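Local coordinates for protein putative cell surface hydrolase (Lactobacillus plantarum, PDB 3LP5) that is a putative cell surface hydrolase of the alpha/beta-hydrolase clan, thought to cleave a substrate that has not been identified, at residues 17-22 with 218-223; 108-113 with 135-140; 169-174 with 205-210; 181-186 with 209-214. One frame throughout, in Å; residues are numbered along the deposited sequence.

Contact 1 of 4, residues 17-22 with 218-223; sequences QNRFDS and PQNKQI
Arg19 is the side chain that spans from helix 17-30 to Asn220, Gln219 and Ile223 on helix 217-231. Its CB already points toward the partner helix, and with CG anti to the backbone N (chi1 -171°) the chain runs out across the gap. CG passes 3.5 Å from Asn220 OD1, and CD lies a little farther from the same oxygen. A bend at chi3 then turns the guanidinium to lie beside the end of Gln219. There the amide of Gln219 lies at the edge of the guanidinium, the planes 11° apart, with NH1 3.5 Å from Gln219 CD. NH1 also gives a weak, bent hydrogen bond to Asn220 OD1 at 3.4 Å, and Ile223 CD1 sits 4.0 Å from NH1. The stronger polar partner of NH2 is the carbonyl of Thr212, in the loop ahead of helix 217-231. One turn along the helix, Ser22 CB rests 3.8 Å from Asn220 ND2. Were a leucine to stand in place of Arg19, the Thr212 carbonyl would probably lose its guanidinium donor and Asn220 OD1 the weak bond from NH1. With the helix axes 10.8 Å apart, these helices are joined largely through one buried cationic side chain whose charge is probably spread over neutral amide and carbonyl oxygens.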
loop_
_atom_site.group_PDB
_atom_site.type_symbol
_atom_site.label_atom_id
_atom_site.label_comp_id
_atom_site.label_asym_id
_atom_site.label_seq_id
_atom_site.Cartn_x
_atom_site.Cartn_y
_atom_site.Cartn_z
ATOM N N GLN A 17 9.723 9.342 -0.181
ATOM C CA GLN A 17 9.530 9.509 1.294
ATOM C C GLN A 17 8.777 10.802 1.732
ATOM O O GLN A 17 7.930 10.748 2.632
ATOM C CB GLN A 17 10.843 9.357 2.101
ATOM C CG GLN A 17 10.672 9.015 3.601
ATOM C CD GLN A 17 9.949 7.673 3.798
ATOM O OE1 GLN A 17 10.359 6.634 3.239
ATOM N NE2 GLN A 17 8.834 7.696 4.555
ATOM N N ASN A 18 9.113 11.946 1.145
ATOM C CA ASN A 18 8.434 13.198 1.484
ATOM C C ASN A 18 6.907 13.088 1.261
ATOM O O ASN A 18 6.115 13.491 2.157
ATOM C CB ASN A 18 9.027 14.417 0.722
ATOM C CG ASN A 18 10.237 15.085 1.469
ATOM O OD1 ASN A 18 11.036 15.869 0.869
ATOM N ND2 ASN A 18 10.360 14.799 2.768
ATOM N N ARG A 19 6.501 12.550 0.091
ATOM C CA ARG A 19 5.092 12.329 -0.190
ATOM C C ARG A 19 4.460 11.440 0.882
ATOM O O ARG A 19 3.432 11.799 1.484
ATOM C CB ARG A 19 4.849 11.726 -1.573
ATOM C CG ARG A 19 3.371 11.729 -1.890
ATOM C CD ARG A 19 2.957 10.802 -3.031
ATOM N NE ARG A 19 3.514 11.180 -4.333
ATOM C CZ ARG A 19 2.915 11.994 -5.186
ATOM N NH1 ARG A 19 1.738 12.561 -4.908
ATOM N NH2 ARG A 19 3.495 12.266 -6.323
ATOM N N PHE A 20 5.060 10.277 1.124
ATOM C CA PHE A 20 4.557 9.381 2.197
ATOM C C PHE A 20 4.329 10.095 3.541
ATOM O O PHE A 20 3.229 10.004 4.111
ATOM C CB PHE A 20 5.462 8.172 2.359
ATOM C CG PHE A 20 4.910 7.089 3.260
ATOM C CD1 PHE A 20 3.947 6.188 2.786
ATOM C CD2 PHE A 20 5.372 6.968 4.563
ATOM C CE1 PHE A 20 3.468 5.161 3.587
ATOM C CE2 PHE A 20 4.916 5.960 5.430
ATOM C CZ PHE A 20 3.944 5.027 4.941
ATOM N N ASP A 21 5.344 10.801 4.040
ATOM C CA ASP A 21 5.269 11.479 5.329
ATOM C C ASP A 21 4.165 12.552 5.310
ATOM O O ASP A 21 3.425 12.703 6.269
ATOM C CB ASP A 21 6.608 12.142 5.662
ATOM C CG ASP A 21 7.720 11.096 6.036
ATOM O OD1 ASP A 21 7.483 9.858 5.933
ATOM O OD2 ASP A 21 8.829 11.524 6.448
ATOM N N SER A 22 4.067 13.273 4.208
ATOM C CA SER A 22 3.019 14.248 4.047
ATOM C C SER A 22 1.642 13.618 4.087
ATOM O O SER A 22 0.744 14.162 4.752
ATOM C CB SER A 22 3.187 15.013 2.740
ATOM O OG SER A 22 4.334 15.838 2.851
ATOM N N PRO A 218 -1.988 19.704 -4.177
ATOM C CA PRO A 218 -3.280 19.307 -4.656
ATOM C C PRO A 218 -3.394 17.794 -4.811
ATOM O O PRO A 218 -4.462 17.237 -4.517
ATOM C CB PRO A 218 -3.370 20.000 -6.029
ATOM C CG PRO A 218 -2.731 21.258 -5.763
ATOM C CD PRO A 218 -1.496 20.865 -4.944
ATOM N N GLN A 219 -2.327 17.133 -5.259
ATOM C CA GLN A 219 -2.392 15.678 -5.369
ATOM C C GLN A 219 -2.471 14.937 -4.027
ATOM O O GLN A 219 -3.169 13.918 -3.939
ATOM C CB GLN A 219 -1.386 15.053 -6.392
ATOM C CG GLN A 219 0.068 15.211 -6.085
ATOM C CD GLN A 219 1.013 15.034 -7.301
ATOM O OE1 GLN A 219 0.955 15.759 -8.304
ATOM N NE2 GLN A 219 1.929 14.112 -7.163
ATOM N N ASN A 220 -1.747 15.399 -3.006
ATOM C CA ASN A 220 -1.857 14.768 -1.672
ATOM C C ASN A 220 -3.260 14.905 -1.044
ATOM O O ASN A 220 -3.753 13.993 -0.392
ATOM C CB ASN A 220 -0.774 15.324 -0.727
ATOM C CG ASN A 220 0.655 14.961 -1.200
ATOM O OD1 ASN A 220 0.828 14.092 -2.053
ATOM N ND2 ASN A 220 1.670 15.653 -0.662
ATOM N N LYS A 221 -3.896 16.050 -1.222
ATOM C CA LYS A 221 -5.282 16.207 -0.719
ATOM C C LYS A 221 -6.264 15.200 -1.318
ATOM O O LYS A 221 -7.068 14.658 -0.595
ATOM C CB LYS A 221 -5.825 17.626 -0.944
ATOM C CG LYS A 221 -5.117 18.675 -0.037
ATOM C CD LYS A 221 -6.005 19.958 0.156
ATOM C CE LYS A 221 -5.938 20.938 -1.017
ATOM N NZ LYS A 221 -7.229 21.708 -1.243
ATOM N N GLN A 222 -6.187 14.985 -2.625
ATOM C CA GLN A 222 -7.013 13.990 -3.332
ATOM C C GLN A 222 -6.701 12.589 -2.837
ATOM O O GLN A 222 -7.618 11.814 -2.606
ATOM C CB GLN A 222 -6.739 14.019 -4.838
ATOM C CG GLN A 222 -7.263 15.276 -5.484
ATOM C CD GLN A 222 -6.967 15.434 -7.001
ATOM O OE1 GLN A 222 -7.014 16.543 -7.502
ATOM N NE2 GLN A 222 -6.760 14.361 -7.717
ATOM N N ILE A 223 -5.423 12.273 -2.681
ATOM C CA ILE A 223 -5.032 10.970 -2.234
ATOM C C ILE A 223 -5.547 10.713 -0.810
ATOM O O ILE A 223 -6.118 9.639 -0.543
ATOM C CB ILE A 223 -3.522 10.757 -2.329
ATOM C CG1 ILE A 223 -3.151 10.682 -3.814
ATOM C CG2 ILE A 223 -3.115 9.431 -1.611
ATOM C CD1 ILE A 223 -1.676 10.553 -4.068
#

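Contact 2 of 4, residues 108-113 with 135-140; sequences GGLIWT and ASPYNM
The carbonyl oxygen of Gly109, a residue that also meets Ser136, is gripped twice from within its own helix: Thr113 OG1 donates to Gly109 O at 2.8 Å and the Thr113 backbone N adds a second bond, the two arriving from opposite faces of the carbonyl plane. The OG1 bond holds the hydroxyl at the edge of the Tyr138 ring, where Thr113 OG1 lies 3.7 Å from CE1. The phenol OH of Tyr138 is paired with Thr133 OG1. One turn away Gly109 CA lies 3.2 Å from Ser136 OG, which bonds to the carbonyl of Ser106; a CB on Gly109 would run into Ser136 OG.

Leu110 supplies the apolar half. Its CG lies beside the backbone N (chi1 -43°), and the two methyls then divide the work. CD2 sits over one face of Tyr138, 3.9 Å from the ring centroid and 25° off the normal, a CH-pi contact displaced toward the rim; the same methyl is 3.7 Å from Ser136 CB. CD1 points to the proline instead, 3.9 Å from Pro137 CG, with the leucine crossing that ring at about a right angle. Cutting Leu110 back to an alanine would probably uncover this face of Tyr138 and open a gap beside Pro137. The helix that follows the presumed nucleophile elbow is thus seated on the 135-140 loop by methyl-to-ring packing, while the buried hydroxyls around it spend their bonds on neighbouring backbone and side-chain oxygens.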
loop_
_atom_site.group_PDB
_atom_site.type_symbol
_atom_site.label_atom_id
_atom_site.label_comp_id
_atom_site.label_asym_id
_atom_site.label_seq_id
_atom_site.Cartn_x
_atom_site.Cartn_y
_atom_site.Cartn_z
ATOM N N GLY A 108 6.053 0.050 -1.987
ATOM C CA GLY A 108 5.292 -0.556 -0.875
ATOM C C GLY A 108 4.126 -1.411 -1.374
ATOM O O GLY A 108 3.768 -2.443 -0.761
ATOM N N GLY A 109 3.536 -1.024 -2.505
ATOM C CA GLY A 109 2.384 -1.796 -3.036
ATOM C C GLY A 109 2.833 -3.175 -3.543
ATOM O O GLY A 109 2.107 -4.160 -3.411
ATOM N N LEU A 110 4.013 -3.223 -4.188
ATOM C CA LEU A 110 4.624 -4.487 -4.615
ATOM C C LEU A 110 5.060 -5.361 -3.437
ATOM O O LEU A 110 4.865 -6.632 -3.422
ATOM C CB LEU A 110 5.889 -4.211 -5.492
ATOM C CG LEU A 110 5.809 -3.111 -6.549
ATOM C CD1 LEU A 110 7.036 -3.189 -7.521
ATOM C CD2 LEU A 110 4.495 -3.258 -7.309
ATOM N N ILE A 111 5.709 -4.725 -2.478
ATOM C CA ILE A 111 6.051 -5.435 -1.213
ATOM C C ILE A 111 4.814 -6.080 -0.570
ATOM O O ILE A 111 4.808 -7.311 -0.293
ATOM C CB ILE A 111 6.789 -4.534 -0.258
ATOM C CG1 ILE A 111 8.056 -4.028 -0.929
ATOM C CG2 ILE A 111 7.091 -5.313 1.104
ATOM C CD1 ILE A 111 8.690 -2.712 -0.284
ATOM N N TRP A 112 3.742 -5.294 -0.400
ATOM C CA TRP A 112 2.471 -5.841 0.117
ATOM C C TRP A 112 1.991 -6.967 -0.769
ATOM O O TRP A 112 1.581 -8.008 -0.260
ATOM C CB TRP A 112 1.294 -4.804 0.194
ATOM C CG TRP A 112 1.163 -4.155 1.461
ATOM C CD1 TRP A 112 1.330 -2.790 1.721
ATOM C CD2 TRP A 112 0.937 -4.782 2.739
ATOM N NE1 TRP A 112 1.147 -2.551 3.069
ATOM C CE2 TRP A 112 0.955 -3.752 3.716
ATOM C CE3 TRP A 112 0.672 -6.110 3.146
ATOM C CZ2 TRP A 112 0.729 -4.007 5.090
ATOM C CZ3 TRP A 112 0.465 -6.368 4.529
ATOM C CH2 TRP A 112 0.498 -5.317 5.473
ATOM N N THR A 113 2.064 -6.789 -2.096
ATOM C CA THR A 113 1.453 -7.831 -2.931
ATOM C C THR A 113 2.144 -9.175 -2.775
ATOM O O THR A 113 1.517 -10.233 -2.793
ATOM C CB THR A 113 1.467 -7.439 -4.467
ATOM O OG1 THR A 113 0.735 -6.216 -4.640
ATOM C CG2 THR A 113 0.787 -8.491 -5.290
ATOM N N ALA A 135 0.442 4.281 -7.078
ATOM C CA ALA A 135 1.526 4.319 -8.079
ATOM C C ALA A 135 2.572 3.216 -7.933
ATOM O O ALA A 135 3.794 3.464 -7.923
ATOM C CB ALA A 135 2.190 5.734 -8.092
ATOM N N SER A 136 2.111 1.968 -7.835
ATOM C CA SER A 136 3.055 0.872 -7.589
ATOM C C SER A 136 3.494 0.327 -8.937
ATOM O O SER A 136 2.651 -0.003 -9.778
ATOM C CB SER A 136 2.408 -0.215 -6.735
ATOM O OG SER A 136 2.094 0.283 -5.419
ATOM N N PRO A 137 4.820 0.257 -9.171
ATOM C CA PRO A 137 5.307 -0.148 -10.455
ATOM C C PRO A 137 5.323 -1.675 -10.696
ATOM O O PRO A 137 6.389 -2.323 -10.654
ATOM C CB PRO A 137 6.708 0.471 -10.482
ATOM C CG PRO A 137 7.170 0.416 -9.054
ATOM C CD PRO A 137 5.923 0.634 -8.242
ATOM N N TYR A 138 4.155 -2.241 -11.027
ATOM C CA TYR A 138 4.040 -3.704 -11.187
ATOM C C TYR A 138 4.931 -4.312 -12.265
ATOM O O TYR A 138 5.216 -5.493 -12.185
ATOM C CB TYR A 138 2.576 -4.093 -11.406
ATOM C CG TYR A 138 1.732 -3.829 -10.146
ATOM C CD1 TYR A 138 1.751 -4.733 -9.089
ATOM C CD2 TYR A 138 0.953 -2.676 -10.028
ATOM C CE1 TYR A 138 1.009 -4.496 -7.917
ATOM C CE2 TYR A 138 0.133 -2.445 -8.857
ATOM C CZ TYR A 138 0.237 -3.335 -7.804
ATOM O OH TYR A 138 -0.525 -3.109 -6.648
ATOM N N ASN A 139 5.321 -3.508 -13.272
ATOM C CA ASN A 139 6.255 -3.902 -14.260
ATOM C C ASN A 139 7.548 -3.075 -14.185
ATOM O O ASN A 139 8.199 -2.845 -15.194
ATOM C CB ASN A 139 5.654 -3.814 -15.677
ATOM C CG ASN A 139 6.367 -4.729 -16.639
ATOM O OD1 ASN A 139 6.810 -5.819 -16.248
ATOM N ND2 ASN A 139 6.449 -4.334 -17.899
ATOM N N MET A 140 7.894 -2.637 -12.986
ATOM C CA MET A 140 9.173 -1.947 -12.735
ATOM C C MET A 140 9.258 -0.684 -13.592
ATOM O O MET A 140 8.271 0.079 -13.652
ATOM C CB MET A 140 10.370 -2.907 -12.913
ATOM C CG MET A 140 10.500 -3.961 -11.807
ATOM S SD MET A 140 10.990 -3.566 -10.021
ATOM C CE MET A 140 9.556 -2.878 -9.355
#

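Contact 3 of 4, residues 169-174 with 205-210; sequences YSIAGT and ITVTGA
Ile171 and Ile205 lie on the same face of the sheet as cross-strand neighbours, their side chains crossing at a slant with Ile171 CG1 4.1 Å from Ile205 CB. With CG1 anti to the carbonyl carbon (chi1 -66° in Ile171, -61° in Ile205), each CG2 leans forward along its strand. For Ile171 this puts CG2 3.8 Å from Val207 CG2 and 3.9 Å from Ala210 CB, where the 205-210 segment has left the strand and is turning. At the other end of the row the CD1 methyl of Ile205 touches Tyr169 CD1 at 3.9 Å. Helix 217-231 closes over this side, with Leu226 on Ile205 and Val207.

Ala172 and Thr206 face the other way. Here the side chains of Thr206 and Thr174 meet at about a right angle, Thr206 CG2 3.9 Å from Thr174 CG2.

Two backbone bonds pair the strands in parallel register, Ile205 N to Ser170 O and Ala172 N to Ile205 O; Val207 N to Ala172 O, at 2.8 Å, continues the ladder just past the end of strand 201-206. Gly173 CA lies 3.0 Å from Val207 O, and a CB here would collide with Ala210 N. The 205-210 segment then folds through a type II turn from Val207 to Ala210, closed by Ala210 N on Val207 O. This parallel pairing of strands 167-172 and 201-206 forms the edge of the central sheet in the alpha/beta-hydrolase fold, with helix 217-231 packed on the isoleucine side.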
loop_
_atom_site.group_PDB
_atom_site.type_symbol
_atom_site.label_atom_id
_atom_site.label_comp_id
_atom_site.label_asym_id
_atom_site.label_seq_id
_atom_site.Cartn_x
_atom_site.Cartn_y
_atom_site.Cartn_z
ATOM N N TYR A 169 -7.883 -1.401 -4.179
ATOM C CA TYR A 169 -7.839 -0.086 -4.913
ATOM C C TYR A 169 -6.426 0.243 -5.383
ATOM O O TYR A 169 -5.459 0.188 -4.584
ATOM C CB TYR A 169 -8.340 1.041 -4.022
ATOM C CG TYR A 169 -9.715 0.774 -3.473
ATOM C CD1 TYR A 169 -10.858 1.234 -4.172
ATOM C CD2 TYR A 169 -9.888 0.089 -2.273
ATOM C CE1 TYR A 169 -12.147 0.993 -3.704
ATOM C CE2 TYR A 169 -11.197 -0.152 -1.771
ATOM C CZ TYR A 169 -12.296 0.310 -2.501
ATOM O OH TYR A 169 -13.552 0.064 -2.074
ATOM N N SER A 170 -6.282 0.504 -6.677
ATOM C CA SER A 170 -5.001 0.863 -7.231
ATOM C C SER A 170 -5.100 2.295 -7.818
ATOM O O SER A 170 -5.804 2.507 -8.798
ATOM C CB SER A 170 -4.582 -0.138 -8.308
ATOM O OG SER A 170 -3.339 0.276 -8.944
ATOM N N ILE A 171 -4.429 3.255 -7.175
ATOM C CA ILE A 171 -4.328 4.648 -7.676
ATOM C C ILE A 171 -3.142 4.731 -8.614
ATOM O O ILE A 171 -2.060 4.229 -8.285
ATOM C CB ILE A 171 -4.121 5.618 -6.521
ATOM C CG1 ILE A 171 -5.394 5.629 -5.611
ATOM C CG2 ILE A 171 -3.678 7.046 -7.008
ATOM C CD1 ILE A 171 -5.157 6.232 -4.203
ATOM N N ALA A 172 -3.362 5.339 -9.790
ATOM C CA ALA A 172 -2.308 5.654 -10.753
ATOM C C ALA A 172 -2.466 7.081 -11.292
ATOM O O ALA A 172 -3.577 7.653 -11.329
ATOM C CB ALA A 172 -2.365 4.660 -11.912
ATOM N N GLY A 173 -1.352 7.672 -11.673
ATOM C CA GLY A 173 -1.406 8.892 -12.480
ATOM C C GLY A 173 -1.378 8.562 -13.961
ATOM O O GLY A 173 -1.490 7.385 -14.377
ATOM N N THR A 174 -1.229 9.576 -14.791
ATOM C CA THR A 174 -1.180 9.316 -16.243
ATOM C C THR A 174 0.192 9.580 -16.867
ATOM O O THR A 174 0.354 9.482 -18.061
ATOM C CB THR A 174 -2.326 9.996 -17.014
ATOM O OG1 THR A 174 -2.406 11.383 -16.635
ATOM C CG2 THR A 174 -3.683 9.266 -16.717
ATOM N N ILE A 205 -8.148 3.852 -9.954
ATOM C CA ILE A 205 -8.511 5.253 -9.681
ATOM C C ILE A 205 -7.392 6.085 -10.244
ATOM O O ILE A 205 -6.237 5.761 -10.024
ATOM C CB ILE A 205 -8.668 5.547 -8.136
ATOM C CG1 ILE A 205 -9.762 4.686 -7.525
ATOM C CG2 ILE A 205 -8.960 7.075 -7.861
ATOM C CD1 ILE A 205 -9.738 4.534 -5.991
ATOM N N THR A 206 -7.725 7.182 -10.949
ATOM C CA THR A 206 -6.712 8.086 -11.441
ATOM C C THR A 206 -6.561 9.302 -10.542
ATOM O O THR A 206 -7.539 9.935 -10.143
ATOM C CB THR A 206 -7.007 8.567 -12.901
ATOM O OG1 THR A 206 -7.296 7.431 -13.704
ATOM C CG2 THR A 206 -5.801 9.238 -13.496
ATOM N N VAL A 207 -5.311 9.632 -10.243
ATOM C CA VAL A 207 -4.951 10.899 -9.631
ATOM C C VAL A 207 -3.797 11.440 -10.457
ATOM O O VAL A 207 -2.716 10.820 -10.517
ATOM C CB VAL A 207 -4.503 10.713 -8.134
ATOM C CG1 VAL A 207 -3.951 12.003 -7.541
ATOM C CG2 VAL A 207 -5.675 10.239 -7.323
ATOM N N THR A 208 -3.985 12.638 -11.027
ATOM C CA THR A 208 -2.975 13.102 -11.959
ATOM C C THR A 208 -1.746 13.500 -11.173
ATOM O O THR A 208 -1.880 14.098 -10.128
ATOM C CB THR A 208 -3.485 14.225 -12.880
ATOM O OG1 THR A 208 -3.632 15.422 -12.111
ATOM C CG2 THR A 208 -4.830 13.844 -13.500
ATOM N N GLY A 209 -0.558 13.085 -11.623
ATOM C CA GLY A 209 0.659 13.341 -10.886
ATOM C C GLY A 209 1.058 12.294 -9.867
ATOM O O GLY A 209 2.171 12.362 -9.319
ATOM N N ALA A 210 0.193 11.307 -9.607
ATOM C CA ALA A 210 0.463 10.312 -8.545
ATOM C C ALA A 210 1.674 9.448 -8.861
ATOM O O ALA A 210 2.273 8.890 -7.944
ATOM C CB ALA A 210 -0.768 9.426 -8.199
#

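Contact 4 of 4, residues 181-186 with 209-214; sequences GTVPYN and GANTAH
A chi1 of -71° sets Asn211 CG beside its own backbone N, with chi2 near zero, and the Asn211 side chain crosses that of Val183 at about a right angle. Asn211 CB lies 3.2 Å from Val183 O, and Val183 CG2 packs 4.0 Å from that CB. The far oxygen, OD1, accepts from Gly173 N, which ties the amide to the end of strand 167-172. Thr212 and Thr182, by contrast, lie side by side and point the same way, their CG2 methyls 3.8 Å apart.

Between them the backbones form a single bridge. Val183 N donates to Asn211 O at 3.1 Å, and on the other side of the threonine pair Ala213 N reaches Gly181 O at 2.6 Å, coming from above the carbonyl plane. Gly181 follows a cis peptide, and a CB on it would strike the methyl of Ala213. The type I turn from Gly209 to Thr212 is tightened by Thr212 itself: its OG1 donates to Gly209 O at 2.6 Å, in the carbonyl plane, and its N donates to the same oxygen. Pro184 occupies the N-cap position just ahead of helix 185-188. The contact clasps together the loops that follow strands 167-172 and 201-206; in alpha/beta hydrolases such loops commonly carry the acid and the histidine of the catalytic triad, and His214 lies in the second.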
loop_
_atom_site.group_PDB
_atom_site.type_symbol
_atom_site.label_atom_id
_atom_site.label_comp_id
_atom_site.label_asym_id
_atom_site.label_seq_id
_atom_site.Cartn_x
_atom_site.Cartn_y
_atom_site.Cartn_z
ATOM N N GLY A 181 12.160 11.144 -9.823
ATOM C CA GLY A 181 11.684 9.755 -9.747
ATOM C C GLY A 181 10.264 9.779 -10.315
ATOM O O GLY A 181 9.454 10.665 -9.926
ATOM N N THR A 182 9.981 8.904 -11.287
ATOM C CA THR A 182 8.591 8.637 -11.680
ATOM C C THR A 182 8.468 7.209 -12.267
ATOM O O THR A 182 9.418 6.661 -12.793
ATOM C CB THR A 182 7.844 9.835 -12.511
ATOM O OG1 THR A 182 7.610 9.508 -13.891
ATOM C CG2 THR A 182 8.469 11.231 -12.349
ATOM N N VAL A 183 7.311 6.595 -12.120
ATOM C CA VAL A 183 7.063 5.281 -12.681
ATOM C C VAL A 183 6.067 5.506 -13.864
ATOM O O VAL A 183 5.188 6.369 -13.786
ATOM C CB VAL A 183 6.464 4.329 -11.625
ATOM C CG1 VAL A 183 7.448 4.140 -10.479
ATOM C CG2 VAL A 183 5.179 4.874 -11.055
ATOM N N PRO A 184 6.216 4.726 -14.957
ATOM C CA PRO A 184 5.298 4.938 -16.075
ATOM C C PRO A 184 3.944 4.338 -15.823
ATOM O O PRO A 184 3.814 3.268 -15.173
ATOM C CB PRO A 184 5.971 4.244 -17.249
ATOM C CG PRO A 184 7.069 3.530 -16.739
ATOM C CD PRO A 184 7.339 3.850 -15.311
ATOM N N TYR A 185 2.946 5.022 -16.345
ATOM C CA TYR A 185 1.588 4.546 -16.299
ATOM C C TYR A 185 1.478 3.101 -16.816
ATOM O O TYR A 185 0.796 2.302 -16.208
ATOM C CB TYR A 185 0.649 5.484 -17.070
ATOM C CG TYR A 185 -0.679 4.827 -17.208
ATOM C CD1 TYR A 185 -1.521 4.710 -16.096
ATOM C CD2 TYR A 185 -1.042 4.188 -18.404
ATOM C CE1 TYR A 185 -2.764 4.071 -16.186
ATOM C CE2 TYR A 185 -2.273 3.498 -18.500
ATOM C CZ TYR A 185 -3.126 3.459 -17.384
ATOM O OH TYR A 185 -4.322 2.805 -17.432
ATOM N N ASN A 186 2.184 2.755 -17.900
ATOM C CA ASN A 186 2.133 1.379 -18.467
ATOM C C ASN A 186 2.576 0.311 -17.490
ATOM O O ASN A 186 2.031 -0.790 -17.489
ATOM C CB ASN A 186 2.930 1.250 -19.779
ATOM C CG ASN A 186 2.260 1.986 -20.947
ATOM O OD1 ASN A 186 1.111 2.379 -20.859
ATOM N ND2 ASN A 186 2.973 2.169 -22.025
ATOM N N GLY A 209 -0.558 13.085 -11.623
ATOM C CA GLY A 209 0.659 13.341 -10.886
ATOM C C GLY A 209 1.058 12.294 -9.867
ATOM O O GLY A 209 2.171 12.362 -9.319
ATOM N N ALA A 210 0.193 11.307 -9.607
ATOM C CA ALA A 210 0.463 10.312 -8.545
ATOM C C ALA A 210 1.674 9.448 -8.861
ATOM O O ALA A 210 2.273 8.890 -7.944
ATOM C CB ALA A 210 -0.768 9.426 -8.199
ATOM N N ASN A 211 2.090 9.386 -10.132
ATOM C CA ASN A 211 3.240 8.540 -10.510
ATOM C C ASN A 211 4.600 9.211 -10.228
ATOM O O ASN A 211 5.632 8.559 -10.378
ATOM C CB ASN A 211 3.205 8.201 -12.016
ATOM C CG ASN A 211 2.086 7.223 -12.374
ATOM O OD1 ASN A 211 1.380 6.718 -11.504
ATOM N ND2 ASN A 211 1.885 7.016 -13.677
ATOM N N THR A 212 4.595 10.529 -9.923
ATOM C CA THR A 212 5.842 11.259 -9.733
ATOM C C THR A 212 6.289 11.052 -8.313
ATOM O O THR A 212 5.449 10.904 -7.406
ATOM C CB THR A 212 5.664 12.798 -9.944
ATOM O OG1 THR A 212 4.608 13.264 -9.076
ATOM C CG2 THR A 212 5.275 13.082 -11.355
ATOM N N ALA A 213 7.602 11.053 -8.125
ATOM C CA ALA A 213 8.223 10.945 -6.793
ATOM C C ALA A 213 7.934 12.177 -5.943
ATOM O O ALA A 213 7.538 12.071 -4.791
ATOM C CB ALA A 213 9.739 10.775 -6.944
ATOM N N HIS A 214 8.159 13.347 -6.528
ATOM C CA HIS A 214 7.940 14.639 -5.870
ATOM C C HIS A 214 6.455 14.985 -5.862
ATOM O O HIS A 214 5.850 15.223 -6.893
ATOM C CB HIS A 214 8.721 15.729 -6.611
ATOM C CG HIS A 214 10.163 15.832 -6.207
ATOM N ND1 HIS A 214 10.831 14.834 -5.519
ATOM C CD2 HIS A 214 11.079 16.812 -6.425
ATOM C CE1 HIS A 214 12.089 15.207 -5.323
ATOM N NE2 HIS A 214 12.268 16.402 -5.864
#

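Overall arrangement
Contacts 1, 2 and 3 are largely buried, whereas contact 4 is only partly so. The chemistry changes with place: contact 3 is backbone pairing at the sheet edge with aliphatic side chains under a helix, contact 2 is methyl-to-ring packing nearest the centre of the chain, contact 1 relies on one charged group between helices, and contact 4 is a loop-to-loop backbone clasp. Contacts 3 and 4 share Gly209 and Ala210, and a side-chain-to-backbone bond joins them. Contact 1 reaches that same loop through its charged group, while contact 2 meets it where Ala135 CB abuts Ala210 O. Contacts 1 and 2 do not touch, their centres about 17 Å apart.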